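Local coordinates for At5g01750 protein (Arabidopsis thaliana, PDB 1ZXU), which is of unknown function but might be related to the phospholipid scramblases and the tubby-like superfamily of membrane-tethered transcription factors, at residues L115-K120 with Y197-S202; F54-T57 with L63-K66; G150-R155 with V205-V210. All coordinates share one frame; numbering follows the deposited sequence.

Overall arrangement
The chain folds as a closed antiparallel barrel of twelve strands, threaded by the C-terminal helix 197-211, and the three contacts sample how wall and helix are joined. Contact 2 comes first along the chain and belongs to the wall, pairing the strands of hairpin 54-58/63-68. Contacts 1 and 3 both use the helix, against strand 115-120 and against the loop after strand 146-149, and their segments alternate in sequence. Their centres lie about 14 Å apart, and those of contacts 2 and 3 about 17 Å. Phe65 and Ile56 of the hairpin pack on Ala201, and Phe54 meets Asp208, so the single helix ties all three together, as in tubby-like domains.

Contact 1 of 3, residues L115-K120 with Y197-S202; sequences LLYTVK and YAFIAS
Two hydroxyls meet deep inside the protein: Tyr117 OH donates to Ser202 OG over 2.5 Å, a strikingly short bond that reaches from the barrel wall to the central helix. Ser202 OG in turn donates to Phe199 O one turn earlier at 2.7 Å, in the carbonyl plane and on a lone pair. The result is a directed relay from phenol through serine to backbone carbonyl. With chi1 of 77°, Ser202 OG sits between its own backbone N and carbonyl carbon, from where it can bend back to the preceding turn while meeting the phenol at the edge of the tyrosine ring.

Phe199 secures the same ring from another side. Its CG is anti to the backbone N (chi1 170°), and the benzyl group swings out to present its CD1-CE1 edge to one face of Tyr117. This is a T-shaped stack, with planes at 89° and centroids 5.1 Å apart; Phe199 CD1 comes within 3.5 Å of Tyr117 CZ, toward the hydroxyl end of the ring. Hydrogen bond and stack together should restrict rotation of the phenol.

Tyr117 belongs to a classic beta bulge, in which it and Leu116 both face Val104 of strand 101-106. Its side chain also touches Val133 of strand 131-135, which Phe199 touches too, while Val27 packs on both aromatic residues and the Phe146 ring meets that of Phe199 with planes inclined.

Contact 2 of 3, residues F54-T57 with L63-K66; sequences FVIT and LLFK
Ile56 and Phe65 form the antiparallel hydrogen-bonded pair at the centre of this contact, and the bonding there is dense. Ile56 N donates to Phe65 O at 2.8 Å in an almost straight bond (173°). In the reverse direction Ile56 O takes two N-H groups, from Leu64 N at 2.8 Å and from Phe65 N at 3.1 Å, both in its carbonyl plane. Sharing one acceptor between consecutive amides is the mark of a classic beta bulge: Leu64 and Phe65 together oppose Ile56, and the register moves by one residue before Thr57 pairs with Leu63. The extra residue brings Leu64 CB to 3.5 Å from Ile56 O and lets its CD1 methyl rest against the carbonyl group of Thr57.

The Ile56 and Phe65 side chains leave on the inward face, Ile56 CB and Phe65 CB 4.5 Å apart, where both are buried and packed tight against Ala201 of helix 197-211. The other face is partly open to solvent and holds just a few methyl contacts. There Val55 spreads its two methyls between neighbours: chi1 of 172° sends CG1 to the side of the carbonyl carbon, 3.8 Å from Leu63 CG, the two side chains crossing at about a right angle, whereas CG2 lies 3.8 Å from Lys66 CG. Val55 and the exposed Lys66 run side by side.

Strand 38-43 pairs with the hairpin on one side and strand 77-81 on the other, making this a bulged beta hairpin within the closed antiparallel barrel of a LURP-one-related, tubby-like fold.

Contact 3 of 3, residues G150-R155 with V205-V210; sequences GSWLER and VILDDV
Trp152 meets Leu207 where a type I beta turn, Trp152 to Arg155, approaches a regular helix; their CA atoms are 6.9 Å apart. The turn is closed by Arg155 N donating to Trp152 O and reinforced by an ST motif, in which Ser151 OG accepts from Glu154 N at 3.1 Å. Across to 205-210 there is no hydrogen bond, so the contact rests on the indole.

A chi1 of 176° points the indole away from its own amide nitrogen, out of the turn and onto the helix. The benzo half lies over the helix: Trp152 CE3 is 3.5 Å from Leu207 CB, and across the same six-membered ring Trp152 CZ2 is 3.9 Å from Asp208 CA, which lies over the same face as Leu207 O. The loop, joining strands 146-149 and 158-161, thus packs on the central helix of the barrel, as part of the tubby-like fold.

On the opposite face of the indole sits Arg155 NH1, 3.1 Å above the ring plane and offset toward the rim. From there it donates to Trp152 O at 3.0 Å in a bent bond, coming from above the carbonyl plane, while Arg155 N reaches that oxygen from the other side. The Asp208 carboxylate, turned 70° from the indole plane, brings OD1 near Trp152 CZ2, but its main partner is Arg44, through a salt bridge. Phe187 adds an edge-to-face contact with Trp152.

Contact 1 of 3, residues L115-K120 with Y197-S202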
loop_
_atom_site.group_PDB
_atom_site.type_symbol
_atom_site.label_atom_id
_atom_site.label_comp_id
_atom_site.label_asym_id
_atom_site.label_seq_id
_atom_site.Cartn_x
_atom_site.Cartn_y
_atom_site.Cartn_z
ATOM N N LEU A 115 9.755 9.936 -6.958
ATOM C CA LEU A 115 9.741 8.499 -6.658
ATOM C C LEU A 115 9.926 8.228 -5.132
ATOM O O LEU A 115 10.967 8.698 -4.481
ATOM C CB LEU A 115 10.866 7.858 -7.499
ATOM C CG LEU A 115 10.970 6.357 -7.296
ATOM C CD1 LEU A 115 9.794 5.587 -7.763
ATOM C CD2 LEU A 115 12.387 5.805 -7.824
ATOM N N LEU A 116 9.005 7.482 -4.576
ATOM C CA LEU A 116 9.071 7.119 -3.168
ATOM C C LEU A 116 9.674 5.714 -2.991
ATOM O O LEU A 116 10.499 5.497 -2.085
ATOM C CB LEU A 116 7.711 7.170 -2.506
ATOM C CG LEU A 116 7.168 8.577 -2.292
ATOM C CD1 LEU A 116 5.687 8.517 -1.925
ATOM C CD2 LEU A 116 7.982 9.322 -1.270
ATOM N N TYR A 117 9.217 4.776 -3.808
ATOM C CA TYR A 117 9.795 3.383 -3.719
ATOM C C TYR A 117 9.377 2.593 -4.933
ATOM O O TYR A 117 8.456 2.976 -5.682
ATOM C CB TYR A 117 9.325 2.633 -2.473
ATOM C CG TYR A 117 7.878 2.814 -2.122
ATOM C CD1 TYR A 117 6.926 1.866 -2.444
ATOM C CD2 TYR A 117 7.499 3.946 -1.359
ATOM C CE1 TYR A 117 5.524 2.087 -2.060
ATOM C CE2 TYR A 117 6.163 4.153 -0.996
ATOM C CZ TYR A 117 5.192 3.217 -1.367
ATOM O OH TYR A 117 3.857 3.437 -0.966
ATOM N N THR A 118 10.118 1.494 -5.148
ATOM C CA THR A 118 9.826 0.549 -6.240
ATOM C C THR A 118 9.518 -0.780 -5.587
ATOM O O THR A 118 10.102 -1.138 -4.558
ATOM C CB THR A 118 11.082 0.396 -7.109
ATOM O OG1 THR A 118 11.451 1.698 -7.665
ATOM C CG2 THR A 118 10.844 -0.627 -8.210
ATOM N N VAL A 119 8.574 -1.509 -6.173
ATOM C CA VAL A 119 8.135 -2.792 -5.616
ATOM C C VAL A 119 8.357 -3.809 -6.722
ATOM O O VAL A 119 7.961 -3.575 -7.862
ATOM C CB VAL A 119 6.657 -2.749 -5.242
ATOM C CG1 VAL A 119 6.247 -4.095 -4.680
ATOM C CG2 VAL A 119 6.418 -1.633 -4.187
ATOM N N LYS A 120 9.018 -4.907 -6.389
ATOM C CA LYS A 120 9.283 -5.948 -7.373
ATOM C C LYS A 120 8.600 -7.228 -6.913
ATOM O O LYS A 120 8.656 -7.606 -5.722
ATOM C CB LYS A 120 10.794 -6.253 -7.406
ATOM C CG LYS A 120 11.719 -5.124 -7.838
ATOM C CD LYS A 120 13.192 -5.589 -7.833
ATOM C CE LYS A 120 14.155 -4.444 -8.029
ATOM N NZ LYS A 120 15.544 -4.956 -8.259
ATOM N N TYR A 197 0.630 4.265 7.304
ATOM C CA TYR A 197 -0.500 3.455 6.795
ATOM C C TYR A 197 -0.814 3.760 5.311
ATOM O O TYR A 197 -1.524 2.980 4.642
ATOM C CB TYR A 197 -1.738 3.513 7.735
ATOM C CG TYR A 197 -2.532 4.827 7.755
ATOM C CD1 TYR A 197 -3.406 5.162 6.698
ATOM C CD2 TYR A 197 -2.424 5.681 8.877
ATOM C CE1 TYR A 197 -4.175 6.340 6.747
ATOM C CE2 TYR A 197 -3.189 6.856 8.923
ATOM C CZ TYR A 197 -4.038 7.167 7.839
ATOM O OH TYR A 197 -4.806 8.341 7.849
ATOM N N ALA A 198 -0.303 4.880 4.797
ATOM C CA ALA A 198 -0.468 5.127 3.337
ATOM C C ALA A 198 0.469 4.186 2.599
ATOM O O ALA A 198 0.129 3.586 1.585
ATOM C CB ALA A 198 -0.194 6.576 2.952
ATOM N N PHE A 199 1.654 4.026 3.155
ATOM C CA PHE A 199 2.584 3.046 2.564
ATOM C C PHE A 199 1.942 1.631 2.568
ATOM O O PHE A 199 1.873 0.959 1.538
ATOM C CB PHE A 199 3.859 3.075 3.416
ATOM C CG PHE A 199 4.815 1.949 3.092
ATOM C CD1 PHE A 199 5.254 1.725 1.765
ATOM C CD2 PHE A 199 5.216 1.066 4.106
ATOM C CE1 PHE A 199 6.127 0.687 1.451
ATOM C CE2 PHE A 199 6.116 0.059 3.815
ATOM C CZ PHE A 199 6.558 -0.183 2.485
ATOM N N ILE A 200 1.431 1.180 3.709
ATOM C CA ILE A 200 0.800 -0.130 3.729
ATOM C C ILE A 200 -0.427 -0.253 2.765
ATOM O O ILE A 200 -0.580 -1.253 2.052
ATOM C CB ILE A 200 0.411 -0.530 5.158
ATOM C CG1 ILE A 200 1.656 -0.458 6.076
ATOM C CG2 ILE A 200 -0.287 -1.916 5.074
ATOM C CD1 ILE A 200 2.803 -1.402 5.664
ATOM N N ALA A 201 -1.226 0.809 2.686
ATOM C CA ALA A 201 -2.393 0.823 1.793
ATOM C C ALA A 201 -1.870 0.690 0.361
ATOM O O ALA A 201 -2.459 -0.052 -0.398
ATOM C CB ALA A 201 -3.155 2.160 1.914
ATOM N N SER A 202 -0.739 1.324 0.011
ATOM C CA SER A 202 -0.280 1.123 -1.357
ATOM C C SER A 202 0.128 -0.320 -1.664
ATOM O O SER A 202 -0.051 -0.830 -2.795
ATOM C CB SER A 202 0.872 2.106 -1.685
ATOM O OG SER A 202 2.072 1.632 -1.092
#

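Contact 2 of 3, residues F54-T57 with L63-K66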
loop_
_atom_site.group_PDB
_atom_site.type_symbol
_atom_site.label_atom_id
_atom_site.label_comp_id
_atom_site.label_asym_id
_atom_site.label_seq_id
_atom_site.Cartn_x
_atom_site.Cartn_y
_atom_site.Cartn_z
ATOM N N PHE A 54 -11.900 0.973 -5.760
ATOM C CA PHE A 54 -12.449 0.526 -4.483
ATOM C C PHE A 54 -12.013 1.524 -3.424
ATOM O O PHE A 54 -11.342 2.476 -3.762
ATOM C CB PHE A 54 -12.045 -0.928 -4.120
ATOM C CG PHE A 54 -10.560 -1.191 -4.109
ATOM C CD1 PHE A 54 -9.793 -0.913 -2.960
ATOM C CD2 PHE A 54 -9.940 -1.763 -5.231
ATOM C CE1 PHE A 54 -8.409 -1.215 -2.943
ATOM C CE2 PHE A 54 -8.567 -2.070 -5.195
ATOM C CZ PHE A 54 -7.828 -1.789 -4.090
ATOM N N VAL A 55 -12.488 1.359 -2.204
ATOM C CA VAL A 55 -12.132 2.254 -1.107
ATOM C C VAL A 55 -11.452 1.460 -0.004
ATOM O O VAL A 55 -11.736 0.264 0.182
ATOM C CB VAL A 55 -13.363 2.944 -0.573
ATOM C CG1 VAL A 55 -13.060 3.715 0.674
ATOM C CG2 VAL A 55 -13.851 3.983 -1.657
ATOM N N ILE A 56 -10.550 2.112 0.731
ATOM C CA ILE A 56 -9.932 1.416 1.887
ATOM C C ILE A 56 -10.457 2.169 3.100
ATOM O O ILE A 56 -10.341 3.397 3.148
ATOM C CB ILE A 56 -8.410 1.500 1.788
ATOM C CG1 ILE A 56 -7.914 0.598 0.631
ATOM C CG2 ILE A 56 -7.802 1.091 3.151
ATOM C CD1 ILE A 56 -6.448 0.813 0.272
ATOM N N THR A 57 -11.018 1.451 4.070
ATOM C CA THR A 57 -11.665 2.110 5.244
ATOM C C THR A 57 -10.968 1.618 6.494
ATOM O O THR A 57 -10.231 0.626 6.431
ATOM C CB THR A 57 -13.198 1.778 5.354
ATOM O OG1 THR A 57 -13.390 0.380 5.592
ATOM C CG2 THR A 57 -13.956 2.214 4.089
ATOM N N LEU A 63 -13.661 6.308 5.631
ATOM C CA LEU A 63 -12.758 6.287 4.450
ATOM C C LEU A 63 -11.367 6.733 4.833
ATOM O O LEU A 63 -11.186 7.793 5.465
ATOM C CB LEU A 63 -13.325 7.209 3.366
ATOM C CG LEU A 63 -12.549 7.206 2.066
ATOM C CD1 LEU A 63 -13.564 7.512 1.000
ATOM C CD2 LEU A 63 -11.470 8.270 2.069
ATOM N N LEU A 64 -10.381 5.913 4.466
ATOM C CA LEU A 64 -8.984 6.306 4.562
ATOM C C LEU A 64 -8.489 6.709 3.179
ATOM O O LEU A 64 -7.851 7.799 3.051
ATOM C CB LEU A 64 -8.098 5.176 5.115
ATOM C CG LEU A 64 -8.522 4.713 6.506
ATOM C CD1 LEU A 64 -7.692 3.442 6.897
ATOM C CD2 LEU A 64 -8.345 5.778 7.553
ATOM N N PHE A 65 -8.692 5.859 2.146
ATOM C CA PHE A 65 -8.291 6.218 0.750
ATOM C C PHE A 65 -9.320 5.753 -0.272
ATOM O O PHE A 65 -9.938 4.698 -0.087
ATOM C CB PHE A 65 -6.978 5.506 0.387
ATOM C CG PHE A 65 -5.878 5.839 1.322
ATOM C CD1 PHE A 65 -5.330 7.095 1.356
ATOM C CD2 PHE A 65 -5.456 4.901 2.265
ATOM C CE1 PHE A 65 -4.298 7.394 2.270
ATOM C CE2 PHE A 65 -4.447 5.198 3.180
ATOM C CZ PHE A 65 -3.871 6.421 3.190
ATOM N N LYS A 66 -9.538 6.548 -1.312
ATOM C CA LYS A 66 -10.191 6.036 -2.488
ATOM C C LYS A 66 -9.134 5.603 -3.454
ATOM O O LYS A 66 -8.083 6.285 -3.608
ATOM C CB LYS A 66 -11.081 7.103 -3.162
ATOM C CG LYS A 66 -12.320 7.370 -2.312
ATOM C CD LYS A 66 -13.459 8.037 -3.127
ATOM C CE LYS A 66 -14.431 8.739 -2.159
ATOM N NZ LYS A 66 -15.876 8.359 -2.365
#

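Contact 3 of 3, residues G150-R155 with V205-V210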
loop_
_atom_site.group_PDB
_atom_site.type_symbol
_atom_site.label_atom_id
_atom_site.label_comp_id
_atom_site.label_asym_id
_atom_site.label_seq_id
_atom_site.Cartn_x
_atom_site.Cartn_y
_atom_site.Cartn_z
ATOM N N GLY A 150 3.755 -14.439 2.821
ATOM C CA GLY A 150 2.408 -14.944 3.132
ATOM C C GLY A 150 1.566 -14.917 1.876
ATOM O O GLY A 150 2.073 -14.606 0.804
ATOM N N SER A 151 0.278 -15.208 2.006
ATOM C CA SER A 151 -0.583 -15.401 0.818
ATOM C C SER A 151 -1.824 -14.511 0.790
ATOM O O SER A 151 -2.562 -14.489 1.751
ATOM C CB SER A 151 -0.995 -16.873 0.726
ATOM O OG SER A 151 -2.086 -17.046 -0.166
ATOM N N TRP A 152 -2.019 -13.780 -0.320
ATOM C CA TRP A 152 -3.214 -12.965 -0.523
ATOM C C TRP A 152 -4.447 -13.825 -0.425
ATOM O O TRP A 152 -5.387 -13.487 0.277
ATOM C CB TRP A 152 -3.178 -12.238 -1.877
ATOM C CG TRP A 152 -4.386 -11.456 -2.240
ATOM C CD1 TRP A 152 -5.379 -11.826 -3.094
ATOM C CD2 TRP A 152 -4.717 -10.131 -1.787
ATOM N NE1 TRP A 152 -6.324 -10.811 -3.187
ATOM C CE2 TRP A 152 -5.927 -9.770 -2.400
ATOM C CE3 TRP A 152 -4.101 -9.235 -0.918
ATOM C CZ2 TRP A 152 -6.547 -8.544 -2.155
ATOM C CZ3 TRP A 152 -4.700 -8.005 -0.683
ATOM C CH2 TRP A 152 -5.905 -7.669 -1.317
ATOM N N LEU A 153 -4.440 -14.953 -1.125
ATOM C CA LEU A 153 -5.646 -15.783 -1.153
ATOM C C LEU A 153 -5.962 -16.445 0.204
ATOM O O LEU A 153 -7.137 -16.644 0.531
ATOM C CB LEU A 153 -5.596 -16.795 -2.309
ATOM C CG LEU A 153 -5.667 -16.211 -3.738
ATOM C CD1 LEU A 153 -5.331 -17.265 -4.801
ATOM C CD2 LEU A 153 -6.979 -15.535 -4.030
ATOM N N GLU A 154 -4.949 -16.702 1.028
ATOM C CA GLU A 154 -5.171 -17.196 2.396
ATOM C C GLU A 154 -5.429 -16.082 3.439
ATOM O O GLU A 154 -5.797 -16.342 4.599
ATOM C CB GLU A 154 -3.978 -18.080 2.842
ATOM C CG GLU A 154 -4.022 -19.446 2.162
ATOM C CD GLU A 154 -2.805 -20.332 2.481
ATOM O OE1 GLU A 154 -2.451 -20.467 3.681
ATOM O OE2 GLU A 154 -2.211 -20.881 1.512
ATOM N N ARG A 155 -5.292 -14.826 2.999
ATOM C CA ARG A 155 -5.441 -13.672 3.904
ATOM C C ARG A 155 -4.364 -13.673 4.992
ATOM O O ARG A 155 -4.638 -13.269 6.142
ATOM C CB ARG A 155 -6.868 -13.494 4.511
ATOM C CG ARG A 155 -8.047 -13.485 3.521
ATOM C CD ARG A 155 -7.682 -12.721 2.231
ATOM N NE ARG A 155 -8.847 -12.431 1.387
ATOM C CZ ARG A 155 -8.793 -11.862 0.200
ATOM N NH1 ARG A 155 -7.622 -11.577 -0.349
ATOM N NH2 ARG A 155 -9.928 -11.581 -0.448
ATOM N N VAL A 205 -2.954 -2.337 -2.340
ATOM C CA VAL A 205 -3.343 -2.057 -3.727
ATOM C C VAL A 205 -2.549 -2.919 -4.728
ATOM O O VAL A 205 -3.122 -3.522 -5.629
ATOM C CB VAL A 205 -3.256 -0.566 -4.055
ATOM C CG1 VAL A 205 -3.524 -0.335 -5.563
ATOM C CG2 VAL A 205 -4.284 0.218 -3.161
ATOM N N ILE A 206 -1.250 -2.950 -4.552
ATOM C CA ILE A 206 -0.389 -3.803 -5.405
ATOM C C ILE A 206 -0.732 -5.303 -5.269
ATOM O O ILE A 206 -0.767 -6.046 -6.282
ATOM C CB ILE A 206 1.103 -3.538 -5.097
ATOM C CG1 ILE A 206 1.468 -2.131 -5.580
ATOM C CG2 ILE A 206 1.973 -4.572 -5.783
ATOM C CD1 ILE A 206 2.827 -1.625 -5.063
ATOM N N LEU A 207 -0.952 -5.791 -4.046
ATOM C CA LEU A 207 -1.358 -7.187 -3.876
ATOM C C LEU A 207 -2.645 -7.487 -4.586
ATOM O O LEU A 207 -2.805 -8.545 -5.188
ATOM C CB LEU A 207 -1.489 -7.518 -2.398
ATOM C CG LEU A 207 -0.148 -7.563 -1.673
ATOM C CD1 LEU A 207 -0.365 -7.554 -0.193
ATOM C CD2 LEU A 207 0.598 -8.859 -2.143
ATOM N N ASP A 208 -3.601 -6.576 -4.458
ATOM C CA ASP A 208 -4.876 -6.743 -5.157
ATOM C C ASP A 208 -4.638 -6.803 -6.701
ATOM O O ASP A 208 -5.256 -7.643 -7.391
ATOM C CB ASP A 208 -5.766 -5.576 -4.827
ATOM C CG ASP A 208 -7.081 -5.632 -5.590
ATOM O OD1 ASP A 208 -7.923 -6.404 -5.160
ATOM O OD2 ASP A 208 -7.192 -4.900 -6.580
ATOM N N ASP A 209 -3.729 -5.985 -7.206
ATOM C CA ASP A 209 -3.415 -5.912 -8.664
ATOM C C ASP A 209 -2.828 -7.240 -9.096
ATOM O O ASP A 209 -3.203 -7.761 -10.154
ATOM C CB ASP A 209 -2.382 -4.842 -8.935
ATOM C CG ASP A 209 -2.299 -4.478 -10.409
ATOM O OD1 ASP A 209 -3.366 -4.351 -11.056
ATOM O OD2 ASP A 209 -1.157 -4.323 -10.890
ATOM N N VAL A 210 -1.956 -7.795 -8.269
ATOM C CA VAL A 210 -1.302 -9.093 -8.621
ATOM C C VAL A 210 -2.384 -10.154 -8.700
ATOM O O VAL A 210 -2.388 -10.993 -9.611
ATOM C CB VAL A 210 -0.256 -9.520 -7.599
ATOM C CG1 VAL A 210 0.157 -10.993 -7.872
ATOM C CG2 VAL A 210 0.964 -8.622 -7.689
#